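Glycoside Hydrolase Family 43_12 (Metagenome, PDB 7JVH) probably hydrolyses arabinose- or xylose-containing plant polysaccharides or oligosaccharides, as a family 43 glycoside hydrolase with a propeller domain and a C-terminal beta-sandwich domain. Local coordinates at residues I41-L47 against S358-K362; V98-N102 against D394-V398; T220-I224 against Y274-E278; T259-E265 against W301-A305; E467-L473 against V485-R491. All blocks are in the same frame, centred on the assembly; numbering follows the deposited sequence.

Interaction 1 of 5, residues I41-L47 against S358-K362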
# COMPACT_ATOMS: atom_id res chain seq x y z
N ILE A 41 -21.16 -2.04 1.28
CA ILE A 41 -21.12 -2.58 -0.07
C ILE A 41 -21.12 -4.12 -0.10
O ILE A 41 -21.75 -4.73 -0.96
CB ILE A 41 -19.93 -2.01 -0.89
CG1 ILE A 41 -20.15 -2.21 -2.39
CG2 ILE A 41 -18.62 -2.63 -0.47
CD1 ILE A 41 -21.24 -1.31 -2.97
N TYR A 42 -20.40 -4.74 0.84
CA TYR A 42 -20.24 -6.18 0.90
C TYR A 42 -21.49 -6.81 1.51
O TYR A 42 -21.93 -7.88 1.05
CB TYR A 42 -19.01 -6.57 1.72
CG TYR A 42 -17.73 -5.97 1.18
CD1 TYR A 42 -17.30 -6.26 -0.10
CD2 TYR A 42 -16.94 -5.11 1.96
CE1 TYR A 42 -16.15 -5.74 -0.60
CE2 TYR A 42 -15.77 -4.57 1.46
CZ TYR A 42 -15.38 -4.89 0.18
OH TYR A 42 -14.22 -4.37 -0.33
N ALA A 43 -22.05 -6.15 2.53
CA ALA A 43 -23.28 -6.59 3.20
C ALA A 43 -24.49 -6.57 2.26
O ALA A 43 -25.35 -7.43 2.34
CB ALA A 43 -23.53 -5.72 4.43
N LYS A 44 -24.54 -5.56 1.38
CA LYS A 44 -25.60 -5.38 0.39
C LYS A 44 -25.43 -6.20 -0.90
O LYS A 44 -26.38 -6.30 -1.66
CB LYS A 44 -25.72 -3.91 0.01
CG LYS A 44 -26.13 -2.97 1.14
CD LYS A 44 -26.12 -1.51 0.74
CE LYS A 44 -26.69 -1.36 -0.67
NZ LYS A 44 -27.25 -0.01 -0.92
N ASN A 45 -24.26 -6.79 -1.10
CA ASN A 45 -23.97 -7.57 -2.30
C ASN A 45 -23.30 -8.88 -1.90
O ASN A 45 -22.10 -9.03 -2.08
CB ASN A 45 -23.05 -6.80 -3.24
CG ASN A 45 -23.65 -5.50 -3.74
OD1 ASN A 45 -24.23 -5.48 -4.84
ND2 ASN A 45 -23.48 -4.41 -2.97
N PRO A 46 -24.04 -9.84 -1.29
CA PRO A 46 -23.49 -11.16 -0.99
C PRO A 46 -23.04 -11.89 -2.26
O PRO A 46 -23.64 -11.72 -3.34
CB PRO A 46 -24.68 -11.90 -0.35
CG PRO A 46 -25.89 -11.12 -0.72
CD PRO A 46 -25.43 -9.70 -0.84
N LEU A 47 -22.00 -12.72 -2.11
CA LEU A 47 -21.40 -13.45 -3.21
C LEU A 47 -22.24 -14.68 -3.62
O LEU A 47 -22.73 -15.41 -2.77
CB LEU A 47 -19.98 -13.92 -2.85
CG LEU A 47 -18.93 -12.83 -2.57
CD1 LEU A 47 -17.69 -13.40 -1.89
CD2 LEU A 47 -18.56 -12.13 -3.87
N SER A 358 -18.24 -2.52 -10.42
CA SER A 358 -19.00 -3.08 -9.33
C SER A 358 -18.07 -3.94 -8.50
O SER A 358 -17.04 -4.43 -8.98
CB SER A 358 -20.22 -3.86 -9.82
OG SER A 358 -19.84 -4.82 -10.77
N ILE A 359 -18.46 -4.10 -7.24
CA ILE A 359 -17.74 -4.86 -6.24
C ILE A 359 -17.57 -6.34 -6.57
O ILE A 359 -16.63 -6.97 -6.11
CB ILE A 359 -18.41 -4.66 -4.88
CG1 ILE A 359 -17.40 -4.88 -3.75
CG2 ILE A 359 -19.65 -5.52 -4.74
CD1 ILE A 359 -16.34 -3.82 -3.65
N LYS A 360 -18.48 -6.88 -7.40
CA LYS A 360 -18.49 -8.30 -7.76
C LYS A 360 -18.03 -8.52 -9.17
O LYS A 360 -18.43 -7.80 -10.06
CB LYS A 360 -19.88 -8.88 -7.62
CG LYS A 360 -20.33 -8.98 -6.18
CD LYS A 360 -21.84 -9.01 -6.07
CE LYS A 360 -22.42 -10.36 -6.38
NZ LYS A 360 -23.86 -10.25 -6.76
N GLN A 361 -17.22 -9.55 -9.33
CA GLN A 361 -16.67 -10.00 -10.62
C GLN A 361 -16.81 -11.51 -10.65
O GLN A 361 -16.70 -12.12 -9.59
CB GLN A 361 -15.16 -9.75 -10.68
CG GLN A 361 -14.77 -8.29 -10.58
CD GLN A 361 -15.02 -7.64 -11.90
OE1 GLN A 361 -14.69 -8.19 -12.93
NE2 GLN A 361 -15.64 -6.47 -11.88
N LYS A 362 -17.05 -12.09 -11.82
CA LYS A 362 -17.13 -13.56 -11.88
C LYS A 362 -15.70 -14.06 -11.74
O LYS A 362 -14.83 -13.43 -12.29
CB LYS A 362 -17.77 -13.97 -13.20
CG LYS A 362 -18.87 -13.04 -13.68
CD LYS A 362 -19.38 -13.36 -15.06
CE LYS A 362 -19.13 -12.26 -16.08
NZ LYS A 362 -20.38 -11.73 -16.65

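Interaction 2 of 5, residues V98-N102 against D394-V398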
# COMPACT_ATOMS: atom_id res chain seq x y z
N VAL A 98 -1.93 -15.63 -0.83
CA VAL A 98 -1.18 -15.77 0.42
C VAL A 98 -0.03 -14.75 0.38
O VAL A 98 0.73 -14.71 -0.60
CB VAL A 98 -0.61 -17.20 0.57
CG1 VAL A 98 0.19 -17.34 1.86
CG2 VAL A 98 -1.73 -18.23 0.54
N GLN A 99 0.07 -13.91 1.42
CA GLN A 99 1.23 -13.03 1.59
C GLN A 99 2.40 -13.90 2.03
O GLN A 99 2.35 -14.53 3.09
CB GLN A 99 0.97 -11.92 2.61
CG GLN A 99 2.17 -10.97 2.76
CD GLN A 99 1.84 -9.60 3.35
OE1 GLN A 99 0.77 -9.38 3.88
NE2 GLN A 99 2.80 -8.67 3.26
N ILE A 100 3.44 -13.96 1.18
CA ILE A 100 4.64 -14.76 1.44
C ILE A 100 5.75 -13.95 2.11
O ILE A 100 6.77 -14.51 2.53
CB ILE A 100 5.17 -15.44 0.16
CG1 ILE A 100 5.66 -14.41 -0.87
CG2 ILE A 100 4.09 -16.33 -0.45
CD1 ILE A 100 6.26 -15.03 -2.11
N GLY A 101 5.55 -12.64 2.21
CA GLY A 101 6.43 -11.76 2.95
C GLY A 101 6.37 -10.33 2.43
O GLY A 101 5.35 -9.88 1.91
N ASN A 102 7.49 -9.63 2.60
CA ASN A 102 7.68 -8.28 2.09
C ASN A 102 9.07 -8.26 1.47
O ASN A 102 10.04 -8.66 2.11
CB ASN A 102 7.55 -7.26 3.23
CG ASN A 102 6.17 -7.26 3.88
OD1 ASN A 102 5.32 -6.44 3.54
ND2 ASN A 102 5.93 -8.19 4.81
N ASP A 394 2.44 -12.08 11.76
CA ASP A 394 1.76 -12.04 10.48
C ASP A 394 2.29 -10.88 9.65
O ASP A 394 2.46 -9.78 10.17
CB ASP A 394 0.24 -11.92 10.71
CG ASP A 394 -0.56 -12.14 9.45
OD1 ASP A 394 -0.61 -11.22 8.60
OD2 ASP A 394 -1.19 -13.23 9.34
N TYR A 395 2.52 -11.12 8.35
CA TYR A 395 3.12 -10.14 7.43
C TYR A 395 2.29 -8.90 7.11
O TYR A 395 2.72 -8.07 6.31
CB TYR A 395 3.47 -10.80 6.09
CG TYR A 395 4.46 -11.93 6.13
CD1 TYR A 395 5.74 -11.74 6.63
CD2 TYR A 395 4.14 -13.19 5.59
CE1 TYR A 395 6.67 -12.78 6.63
CE2 TYR A 395 5.06 -14.22 5.60
CZ TYR A 395 6.31 -14.01 6.12
OH TYR A 395 7.21 -15.05 6.13
N ARG A 396 1.09 -8.80 7.69
CA ARG A 396 0.23 -7.61 7.55
C ARG A 396 0.61 -6.48 8.48
O ARG A 396 0.19 -5.34 8.27
CB ARG A 396 -1.23 -7.96 7.84
CG ARG A 396 -2.01 -8.44 6.65
CD ARG A 396 -3.36 -8.99 7.09
NE ARG A 396 -3.19 -10.18 7.93
CZ ARG A 396 -4.16 -11.04 8.20
NH1 ARG A 396 -5.39 -10.82 7.77
NH2 ARG A 396 -3.90 -12.08 8.97
N TRP A 397 1.38 -6.81 9.52
CA TRP A 397 1.80 -5.87 10.54
C TRP A 397 3.05 -5.12 10.11
O TRP A 397 4.05 -5.73 9.78
CB TRP A 397 2.03 -6.60 11.85
CG TRP A 397 0.75 -7.12 12.39
CD1 TRP A 397 0.29 -8.39 12.31
CD2 TRP A 397 -0.27 -6.36 13.06
NE1 TRP A 397 -0.95 -8.48 12.90
CE2 TRP A 397 -1.31 -7.24 13.36
CE3 TRP A 397 -0.40 -5.01 13.41
CZ2 TRP A 397 -2.47 -6.83 14.02
CZ3 TRP A 397 -1.55 -4.60 14.07
CH2 TRP A 397 -2.57 -5.52 14.38
N VAL A 398 2.95 -3.79 10.10
CA VAL A 398 4.04 -2.90 9.71
C VAL A 398 4.35 -1.91 10.82
O VAL A 398 3.51 -1.64 11.69
CB VAL A 398 3.68 -2.12 8.43
CG1 VAL A 398 3.54 -3.07 7.24
CG2 VAL A 398 2.41 -1.28 8.61
O HOH W 1 2.37 -5.75 5.08

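Interaction 3 of 5, residues T220-I224 against Y274-E278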
# COMPACT_ATOMS: atom_id res chain seq x y z
N THR A 220 22.10 4.69 -24.67
CA THR A 220 21.02 3.88 -25.25
C THR A 220 19.63 4.44 -24.93
O THR A 220 18.63 3.87 -25.35
CB THR A 220 21.08 2.41 -24.79
OG1 THR A 220 20.82 2.33 -23.38
CG2 THR A 220 22.45 1.80 -25.11
N ASP A 221 19.59 5.56 -24.20
CA ASP A 221 18.34 6.18 -23.79
C ASP A 221 17.65 6.86 -24.96
O ASP A 221 18.29 7.45 -25.81
CB ASP A 221 18.54 7.18 -22.65
CG ASP A 221 19.53 8.30 -22.98
OD1 ASP A 221 20.63 8.01 -23.49
OD2 ASP A 221 19.23 9.48 -22.73
N LYS A 222 16.32 6.75 -25.00
CA LYS A 222 15.48 7.39 -25.99
C LYS A 222 14.10 7.65 -25.41
O LYS A 222 13.54 6.79 -24.72
CB LYS A 222 15.32 6.49 -27.21
CG LYS A 222 14.63 7.17 -28.39
CD LYS A 222 13.99 6.19 -29.34
CE LYS A 222 13.35 6.95 -30.49
NZ LYS A 222 12.48 6.05 -31.32
N VAL A 223 13.56 8.84 -25.68
CA VAL A 223 12.19 9.17 -25.32
C VAL A 223 11.27 8.50 -26.34
O VAL A 223 11.34 8.81 -27.53
CB VAL A 223 11.92 10.68 -25.28
CG1 VAL A 223 10.46 10.94 -24.96
CG2 VAL A 223 12.82 11.37 -24.26
N ILE A 224 10.42 7.59 -25.86
CA ILE A 224 9.47 6.85 -26.71
C ILE A 224 8.03 7.34 -26.63
O ILE A 224 7.25 7.12 -27.55
CB ILE A 224 9.53 5.32 -26.47
CG1 ILE A 224 9.49 4.99 -24.98
CG2 ILE A 224 10.78 4.73 -27.11
CD1 ILE A 224 9.34 3.51 -24.73
N TYR A 274 12.56 0.15 -29.71
CA TYR A 274 12.76 1.61 -29.72
C TYR A 274 11.78 2.28 -30.67
O TYR A 274 11.65 3.51 -30.68
CB TYR A 274 14.18 1.95 -30.21
CG TYR A 274 15.29 1.68 -29.23
CD1 TYR A 274 15.49 2.51 -28.14
CD2 TYR A 274 16.18 0.62 -29.41
CE1 TYR A 274 16.52 2.30 -27.24
CE2 TYR A 274 17.21 0.38 -28.52
CZ TYR A 274 17.38 1.23 -27.43
OH TYR A 274 18.40 1.01 -26.52
N GLY A 275 11.10 1.45 -31.49
CA GLY A 275 10.45 1.87 -32.72
C GLY A 275 9.39 2.88 -32.31
O GLY A 275 9.07 2.96 -31.12
N PRO A 276 8.84 3.67 -33.25
CA PRO A 276 7.83 4.67 -32.89
C PRO A 276 6.64 3.95 -32.25
O PRO A 276 6.15 2.97 -32.79
CB PRO A 276 7.47 5.33 -34.22
CG PRO A 276 8.01 4.44 -35.28
CD PRO A 276 9.12 3.62 -34.69
N TYR A 277 6.23 4.41 -31.06
CA TYR A 277 5.09 3.86 -30.35
C TYR A 277 3.90 4.75 -30.65
O TYR A 277 3.93 5.93 -30.34
CB TYR A 277 5.36 3.82 -28.84
CG TYR A 277 6.26 2.68 -28.43
CD1 TYR A 277 5.73 1.43 -28.09
CD2 TYR A 277 7.62 2.85 -28.37
CE1 TYR A 277 6.55 0.39 -27.71
CE2 TYR A 277 8.45 1.81 -28.00
CZ TYR A 277 7.92 0.58 -27.67
OH TYR A 277 8.76 -0.45 -27.31
N GLU A 278 2.87 4.18 -31.28
CA GLU A 278 1.64 4.89 -31.62
C GLU A 278 0.51 4.48 -30.68
O GLU A 278 0.36 3.29 -30.38
CB GLU A 278 1.21 4.60 -33.06
CG GLU A 278 2.27 4.91 -34.12
CD GLU A 278 2.63 6.39 -34.22
OE1 GLU A 278 2.02 7.22 -33.51
OE2 GLU A 278 3.54 6.73 -34.99

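Interaction 4 of 5, residues T259-E265 against W301-A305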
# COMPACT_ATOMS: atom_id res chain seq x y z
N THR A 259 -2.54 10.18 -10.36
CA THR A 259 -3.11 9.12 -9.54
C THR A 259 -4.34 9.60 -8.74
O THR A 259 -4.81 8.86 -7.84
CB THR A 259 -2.09 8.46 -8.56
OG1 THR A 259 -0.84 8.28 -9.20
CG2 THR A 259 -2.65 7.09 -8.14
N GLY A 260 -4.90 10.76 -9.12
CA GLY A 260 -6.16 11.24 -8.58
C GLY A 260 -7.32 11.15 -9.57
O GLY A 260 -7.46 10.17 -10.32
N ASP A 261 -8.14 12.21 -9.59
CA ASP A 261 -9.39 12.29 -10.35
C ASP A 261 -9.36 11.94 -11.83
O ASP A 261 -10.36 11.50 -12.38
CB ASP A 261 -9.99 13.70 -10.20
CG ASP A 261 -10.68 13.88 -8.89
OD1 ASP A 261 -10.48 13.04 -7.99
OD2 ASP A 261 -11.45 14.86 -8.76
N TRP A 262 -8.22 12.17 -12.48
CA TRP A 262 -8.11 11.99 -13.93
C TRP A 262 -7.32 10.73 -14.30
O TRP A 262 -6.91 10.58 -15.45
CB TRP A 262 -7.53 13.25 -14.58
CG TRP A 262 -8.15 13.54 -15.89
CD1 TRP A 262 -7.54 13.55 -17.11
CD2 TRP A 262 -9.53 13.83 -16.14
NE1 TRP A 262 -8.44 13.83 -18.10
CE2 TRP A 262 -9.68 14.01 -17.54
CE3 TRP A 262 -10.66 13.97 -15.31
CZ2 TRP A 262 -10.91 14.31 -18.13
CZ3 TRP A 262 -11.88 14.27 -15.90
CH2 TRP A 262 -12.00 14.43 -17.30
N HIS A 263 -7.18 9.80 -13.35
CA HIS A 263 -6.40 8.58 -13.55
C HIS A 263 -7.01 7.76 -14.69
O HIS A 263 -8.23 7.79 -14.93
CB HIS A 263 -6.33 7.75 -12.26
CG HIS A 263 -5.05 6.99 -12.07
ND1 HIS A 263 -4.92 5.96 -11.16
CD2 HIS A 263 -3.84 7.10 -12.67
CE1 HIS A 263 -3.69 5.47 -11.19
NE2 HIS A 263 -3.01 6.16 -12.10
N SER A 264 -6.14 7.04 -15.41
CA SER A 264 -6.55 6.19 -16.53
C SER A 264 -5.37 5.35 -16.93
O SER A 264 -4.27 5.53 -16.42
CB SER A 264 -6.97 7.04 -17.73
OG SER A 264 -5.82 7.51 -18.35
N GLU A 265 -5.59 4.42 -17.85
CA GLU A 265 -4.53 3.63 -18.46
C GLU A 265 -4.71 3.69 -19.96
O GLU A 265 -5.82 3.59 -20.46
CB GLU A 265 -4.56 2.19 -17.98
CG GLU A 265 -3.26 1.45 -18.25
CD GLU A 265 -2.19 1.70 -17.22
OE1 GLU A 265 -2.44 2.42 -16.21
OE2 GLU A 265 -1.09 1.14 -17.39
N TRP A 301 -10.34 6.95 -9.33
CA TRP A 301 -8.88 7.05 -9.54
C TRP A 301 -8.27 5.79 -10.14
O TRP A 301 -7.21 5.34 -9.73
CB TRP A 301 -8.14 7.42 -8.25
CG TRP A 301 -8.62 8.67 -7.52
CD1 TRP A 301 -9.66 9.49 -7.85
CD2 TRP A 301 -8.07 9.21 -6.31
NE1 TRP A 301 -9.78 10.51 -6.94
CE2 TRP A 301 -8.82 10.36 -5.98
CE3 TRP A 301 -7.01 8.83 -5.47
CZ2 TRP A 301 -8.57 11.13 -4.83
CZ3 TRP A 301 -6.76 9.59 -4.33
CH2 TRP A 301 -7.53 10.72 -4.02
N ALA A 302 -8.95 5.21 -11.14
CA ALA A 302 -8.54 3.94 -11.71
C ALA A 302 -7.41 4.12 -12.73
O ALA A 302 -7.57 4.82 -13.73
CB ALA A 302 -9.73 3.24 -12.34
N GLY A 303 -6.28 3.46 -12.46
CA GLY A 303 -5.16 3.39 -13.37
C GLY A 303 -3.98 2.67 -12.75
O GLY A 303 -4.13 1.97 -11.73
N HIS A 304 -2.81 2.84 -13.37
CA HIS A 304 -1.56 2.20 -12.97
C HIS A 304 -1.70 0.68 -12.95
O HIS A 304 -1.57 0.02 -11.91
CB HIS A 304 -1.03 2.70 -11.61
CG HIS A 304 0.45 2.63 -11.51
ND1 HIS A 304 1.23 3.77 -11.46
CD2 HIS A 304 1.31 1.59 -11.51
CE1 HIS A 304 2.51 3.43 -11.41
NE2 HIS A 304 2.59 2.12 -11.44
N ALA A 305 -1.96 0.13 -14.14
CA ALA A 305 -2.25 -1.28 -14.30
C ALA A 305 -1.02 -2.06 -14.69
O ALA A 305 0.01 -1.50 -15.07
CB ALA A 305 -3.33 -1.46 -15.35

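Interaction 5 of 5, residues E467-L473 against V485-R491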
# COMPACT_ATOMS: atom_id res chain seq x y z
N GLU A 467 2.37 11.55 10.91
CA GLU A 467 2.88 11.98 12.20
C GLU A 467 2.11 13.17 12.82
O GLU A 467 2.14 13.37 14.03
CB GLU A 467 4.37 12.31 12.12
CG GLU A 467 4.72 13.39 11.08
CD GLU A 467 5.01 12.85 9.68
OE1 GLU A 467 5.03 11.63 9.46
OE2 GLU A 467 5.27 13.67 8.80
N ALA A 468 1.43 13.95 11.98
CA ALA A 468 0.67 15.13 12.40
C ALA A 468 -0.83 15.02 12.08
O ALA A 468 -1.57 16.00 12.14
CB ALA A 468 1.25 16.39 11.76
N CYS A 469 -1.25 13.80 11.72
CA CYS A 469 -2.64 13.49 11.41
C CYS A 469 -2.93 12.13 12.02
O CYS A 469 -2.87 11.10 11.34
CB CYS A 469 -2.85 13.49 9.89
SG CYS A 469 -3.05 15.16 9.20
N ASN A 470 -3.22 12.15 13.32
CA ASN A 470 -3.46 10.93 14.08
C ASN A 470 -4.32 11.13 15.31
O ASN A 470 -4.44 12.25 15.82
CB ASN A 470 -2.14 10.26 14.46
CG ASN A 470 -1.23 11.17 15.29
OD1 ASN A 470 -1.48 11.40 16.47
ND2 ASN A 470 -0.15 11.65 14.67
N TYR A 471 -4.95 10.04 15.75
CA TYR A 471 -5.70 9.96 17.00
C TYR A 471 -5.08 8.87 17.86
O TYR A 471 -4.79 7.78 17.38
CB TYR A 471 -7.16 9.60 16.73
CG TYR A 471 -7.91 10.62 15.91
CD1 TYR A 471 -7.86 11.96 16.22
CD2 TYR A 471 -8.72 10.22 14.86
CE1 TYR A 471 -8.56 12.90 15.47
CE2 TYR A 471 -9.42 11.15 14.11
CZ TYR A 471 -9.33 12.49 14.43
OH TYR A 471 -10.03 13.43 13.72
N VAL A 472 -4.85 9.19 19.14
CA VAL A 472 -4.16 8.30 20.07
C VAL A 472 -4.90 8.28 21.42
O VAL A 472 -5.24 9.33 21.96
CB VAL A 472 -2.72 8.75 20.31
CG1 VAL A 472 -1.97 7.70 21.12
CG2 VAL A 472 -2.01 9.00 19.01
N LEU A 473 -5.14 7.06 21.92
CA LEU A 473 -5.71 6.81 23.24
C LEU A 473 -4.72 5.96 24.00
O LEU A 473 -4.40 4.85 23.59
CB LEU A 473 -7.04 6.07 23.12
CG LEU A 473 -7.76 5.67 24.43
CD1 LEU A 473 -8.34 6.88 25.15
CD2 LEU A 473 -8.86 4.66 24.15
N VAL A 485 -5.86 8.95 28.34
CA VAL A 485 -5.72 10.20 27.63
C VAL A 485 -6.00 9.97 26.13
O VAL A 485 -5.45 9.06 25.52
CB VAL A 485 -4.33 10.82 27.84
CG1 VAL A 485 -4.16 12.13 27.07
CG2 VAL A 485 -4.07 11.04 29.33
N LEU A 486 -6.91 10.78 25.58
CA LEU A 486 -7.22 10.80 24.18
C LEU A 486 -6.65 12.10 23.60
O LEU A 486 -6.98 13.20 24.06
CB LEU A 486 -8.73 10.74 23.96
CG LEU A 486 -9.27 10.64 22.54
CD1 LEU A 486 -8.84 9.39 21.82
CD2 LEU A 486 -10.80 10.71 22.59
N GLU A 487 -5.77 11.96 22.59
CA GLU A 487 -5.13 13.07 21.94
C GLU A 487 -5.34 13.02 20.44
O GLU A 487 -5.37 11.94 19.84
CB GLU A 487 -3.63 13.05 22.23
CG GLU A 487 -3.25 13.58 23.62
CD GLU A 487 -1.83 13.23 24.00
OE1 GLU A 487 -1.23 12.30 23.39
OE2 GLU A 487 -1.30 13.88 24.92
N LYS A 488 -5.48 14.21 19.84
CA LYS A 488 -5.43 14.38 18.40
C LYS A 488 -4.27 15.30 18.01
O LYS A 488 -3.86 16.18 18.79
CB LYS A 488 -6.74 14.95 17.89
CG LYS A 488 -7.04 16.36 18.36
CD LYS A 488 -8.31 16.89 17.76
CE LYS A 488 -8.54 18.34 18.12
NZ LYS A 488 -9.76 18.77 17.40
N THR A 489 -3.75 15.09 16.80
CA THR A 489 -2.86 16.01 16.12
C THR A 489 -3.38 16.13 14.71
O THR A 489 -3.53 15.13 14.03
CB THR A 489 -1.40 15.51 16.11
OG1 THR A 489 -0.95 15.30 17.46
CG2 THR A 489 -0.47 16.55 15.44
N VAL A 490 -3.66 17.37 14.28
CA VAL A 490 -4.29 17.67 13.00
C VAL A 490 -3.41 18.64 12.19
O VAL A 490 -3.14 19.75 12.65
CB VAL A 490 -5.66 18.33 13.23
CG1 VAL A 490 -6.41 18.47 11.90
CG2 VAL A 490 -6.49 17.52 14.24
N ARG A 491 -2.98 18.22 10.99
CA ARG A 491 -2.24 19.09 10.06
C ARG A 491 -2.69 18.90 8.61
O ARG A 491 -2.29 17.93 7.96
CB ARG A 491 -0.72 18.85 10.14
CG ARG A 491 0.09 19.80 9.23
CD ARG A 491 1.58 19.47 9.20
NE ARG A 491 1.80 18.15 8.67
CZ ARG A 491 2.88 17.40 8.85
NH1 ARG A 491 3.92 17.84 9.56
NH2 ARG A 491 2.89 16.17 8.30

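Interaction 1 of 5, residues I41-L47 against S358-K362
The short helix 40-43 and the loop after it pack, through Ile41, Tyr42 and Asn45, on Ile359 and Lys360, where strand 360-362 begins its pairing with strand 51-53. Ile359 is the apolar centre. Its chi1 of -155° sends the longer branch toward the helix; the Ile359 and Tyr42 side chains cross at about a right angle, Ile359 CG1 lying 3.5 Å from Tyr42 CE1. Ile41 slides past in the opposite direction, its CG1 3.9 Å from Ile359 CB, while its CG2 sits over the centre of one face of the Tyr42 ring. Asn45 places CB 3.8 Å from Lys360 CD and also touches Ile359 CG2. Its amide is held by ND2 donating 2.7 Å to Ile41 O, on a lone pair in the carbonyl plane. The Lys360 chain, bent at chi3, brings CE 3.5 Å from Pro46 O. Tyr53 touches both Ile359 and Leu47. This is mainly side-chain packing at a two-stranded antiparallel sheet, where the segment leading away from sandwich strand 28-37 meets the segment that follows the propeller strands.

Interaction 2 of 5, residues V98-N102 against D394-V398
Tyr395 lies flat against Gly101 on strand 98-102, an outermost strand of a four-stranded propeller blade, and so brings the type I turn Asp394-Trp397 of the C-terminal region onto that blade. The ring contact is a CH-pi interaction: Gly101 CA stands 3.5 Å from the Tyr395 ring centroid, 4° off the normal. Gln99 O meets the same ring at its edge, 3.4 Å from CD2. The Gln99 side chain crosses Tyr395 obliquely, CD being 3.4 Å from Tyr395 CB. Its extended chain lets Gln99 NE2 reach Gly101 O at 3.1 Å, coming from above the carbonyl plane. With an alanine here, Gly101 O would probably lose this bond and a gap would open beside Tyr395 CB. Polar contact across the interface runs through a water, which donates to Tyr395 O at 2.6 Å and weakly to Asn102 OD1. Within the turn, a salt bridge and an Asx turn hold the shape. Arg396 grips Asp394 side-on, NH2 donating to OD2, while Asp394 OD1 accepts from both Arg396 NE at 2.9 Å and Arg396 N at 3.1 Å, the latter on its anti lone pair.

Interaction 3 of 5, residues T220-I224 against Y274-E278
Lys222 NZ donates to Tyr274 O at 2.7 Å, tilted 26° from the carbonyl plane. The lysine gets there by a fully extended chain, which chi1 of -171° turns away from its own backbone N and which passes Tyr274 obliquely, CB being 4.1 Å from Tyr274 CD1. A second bond runs the other way: Tyr274 OH donates to Thr220 O at 3.1 Å, on a lone pair in the carbonyl plane. That oxygen sits at the edge of the ring, 3.2 Å from Tyr274 CE1, while Thr220 CB also lies close to Tyr274 OH. The two bonds join strand 215-226, outermost in one propeller blade, to the loop just before strand 278-279, outermost in the next, so the contact stitches neighbouring blades at the protein surface. Beyond the lysine the contact turns apolar. Ile224 and Tyr277 lie side by side and point the same way, Ile224 CB 3.7 Å from Tyr277 CD2 and Ile224 CD1 3.8 Å from CE2. Leu252 touches both side chains, and Tyr277 OH is bonded to Ile273 O.

Interaction 4 of 5, residues T259-E265 against W301-A305
His263 and Trp301 meet where the loop between strands 249-255 and 265-270 of one propeller blade, including the type I turn Gly260-His263, lies along strand 300-308 of the next. Hydrogen bonds come first. His263 ND1 donates to Trp301 O at 2.8 Å, nearly straight at 165°; the oxygen is in the imidazole plane, though the donor stands above the carbonyl plane. Trp301 NE1 gives a more bent bond of 2.8 Å to Asp261 OD1, which lies tilted from the indole plane. Ala305 N donates at 3.1 Å to Glu265 OE1, from above the carboxylate plane; the Glu265 chain bends at chi2 (83°) to present that oxygen. Two CH-pi contacts add to these. Gly260 CA stands 3.6 Å from the centroid of the Trp301 five-membered ring, so the turn lies on one indole face. Without the indole, as with an alanine here, Asp261 OD1 would probably lose this donor and Gly260 its cover. Thr259, whose N is bonded to a glycerol, sets its CA over the centre of one His263 face. Over the opposite face Gly303 CA comes 3.5 Å from the His263 ring centroid, 18° off its normal.

Interaction 5 of 5, residues E467-L473 against V485-R491
Arg491 starts out with CG anti to the backbone N (chi1 -177°), then bends at chi3 (62°), which folds its guanidinium over Ala468 toward Glu467. Ala468 CB sits over the centre of one guanidinium face, 3.5 Å from CZ. Glu467 OE2 meets the group at its edge in plane, but the salt bridge to Arg491 NH2 is long, 3.5 Å, and its hydrogen bond weak; the other carboxylate oxygen, OE1, pairs with Arg401. Beside them Arg491 N donates to Cys469 SG at 3.5 Å. From here the segments run as the antiparallel hairpin of strands 469-477 and 482-489, within a six-stranded sheet of the concanavalin A-like sandwich. Asn470 and Thr489 form one hydrogen-bonded pair, N and O exchanged both ways at 3.1 Å. Val472 and Glu487 form the next, the bond from Glu487 N to Val472 O being 2.8 Å and nearly straight at 172°. Between and beyond these come the non-hydrogen-bonded pairs. Tyr471 lies side by side with Lys488, whose CB touches the ring edge 3.6 Å from CD1, and Tyr471 OH is bonded to Asp544 O. Leu473 CB packs 4.0 Å from Leu486 CD1, on the same sheet face as Tyr471. Phe528, from strand 525-531 of the other sandwich sheet, touches Tyr471, Leu473 and Leu486.

In the fold
From the N terminus, sandwich strand 28-37 comes first; then 41-47 opens interaction 1, which closes at 358-362 around the propeller strands. Interaction 2 opens inside that loop at 98-102 and closes beyond it at 394-398, so the two cross, and it ties a blade to the C-terminal region. Nested within both are interactions 3 and 4, which cross each other: 220-224 joins 274-278, and 259-265 joins 301-305, each linking neighbouring blades. Their centres are 23 Å apart, interaction 3 lying at the surface and interaction 4 buried. Interaction 5 follows in series, a local hairpin within the sandwich, its centre 49 Å from that of interaction 3.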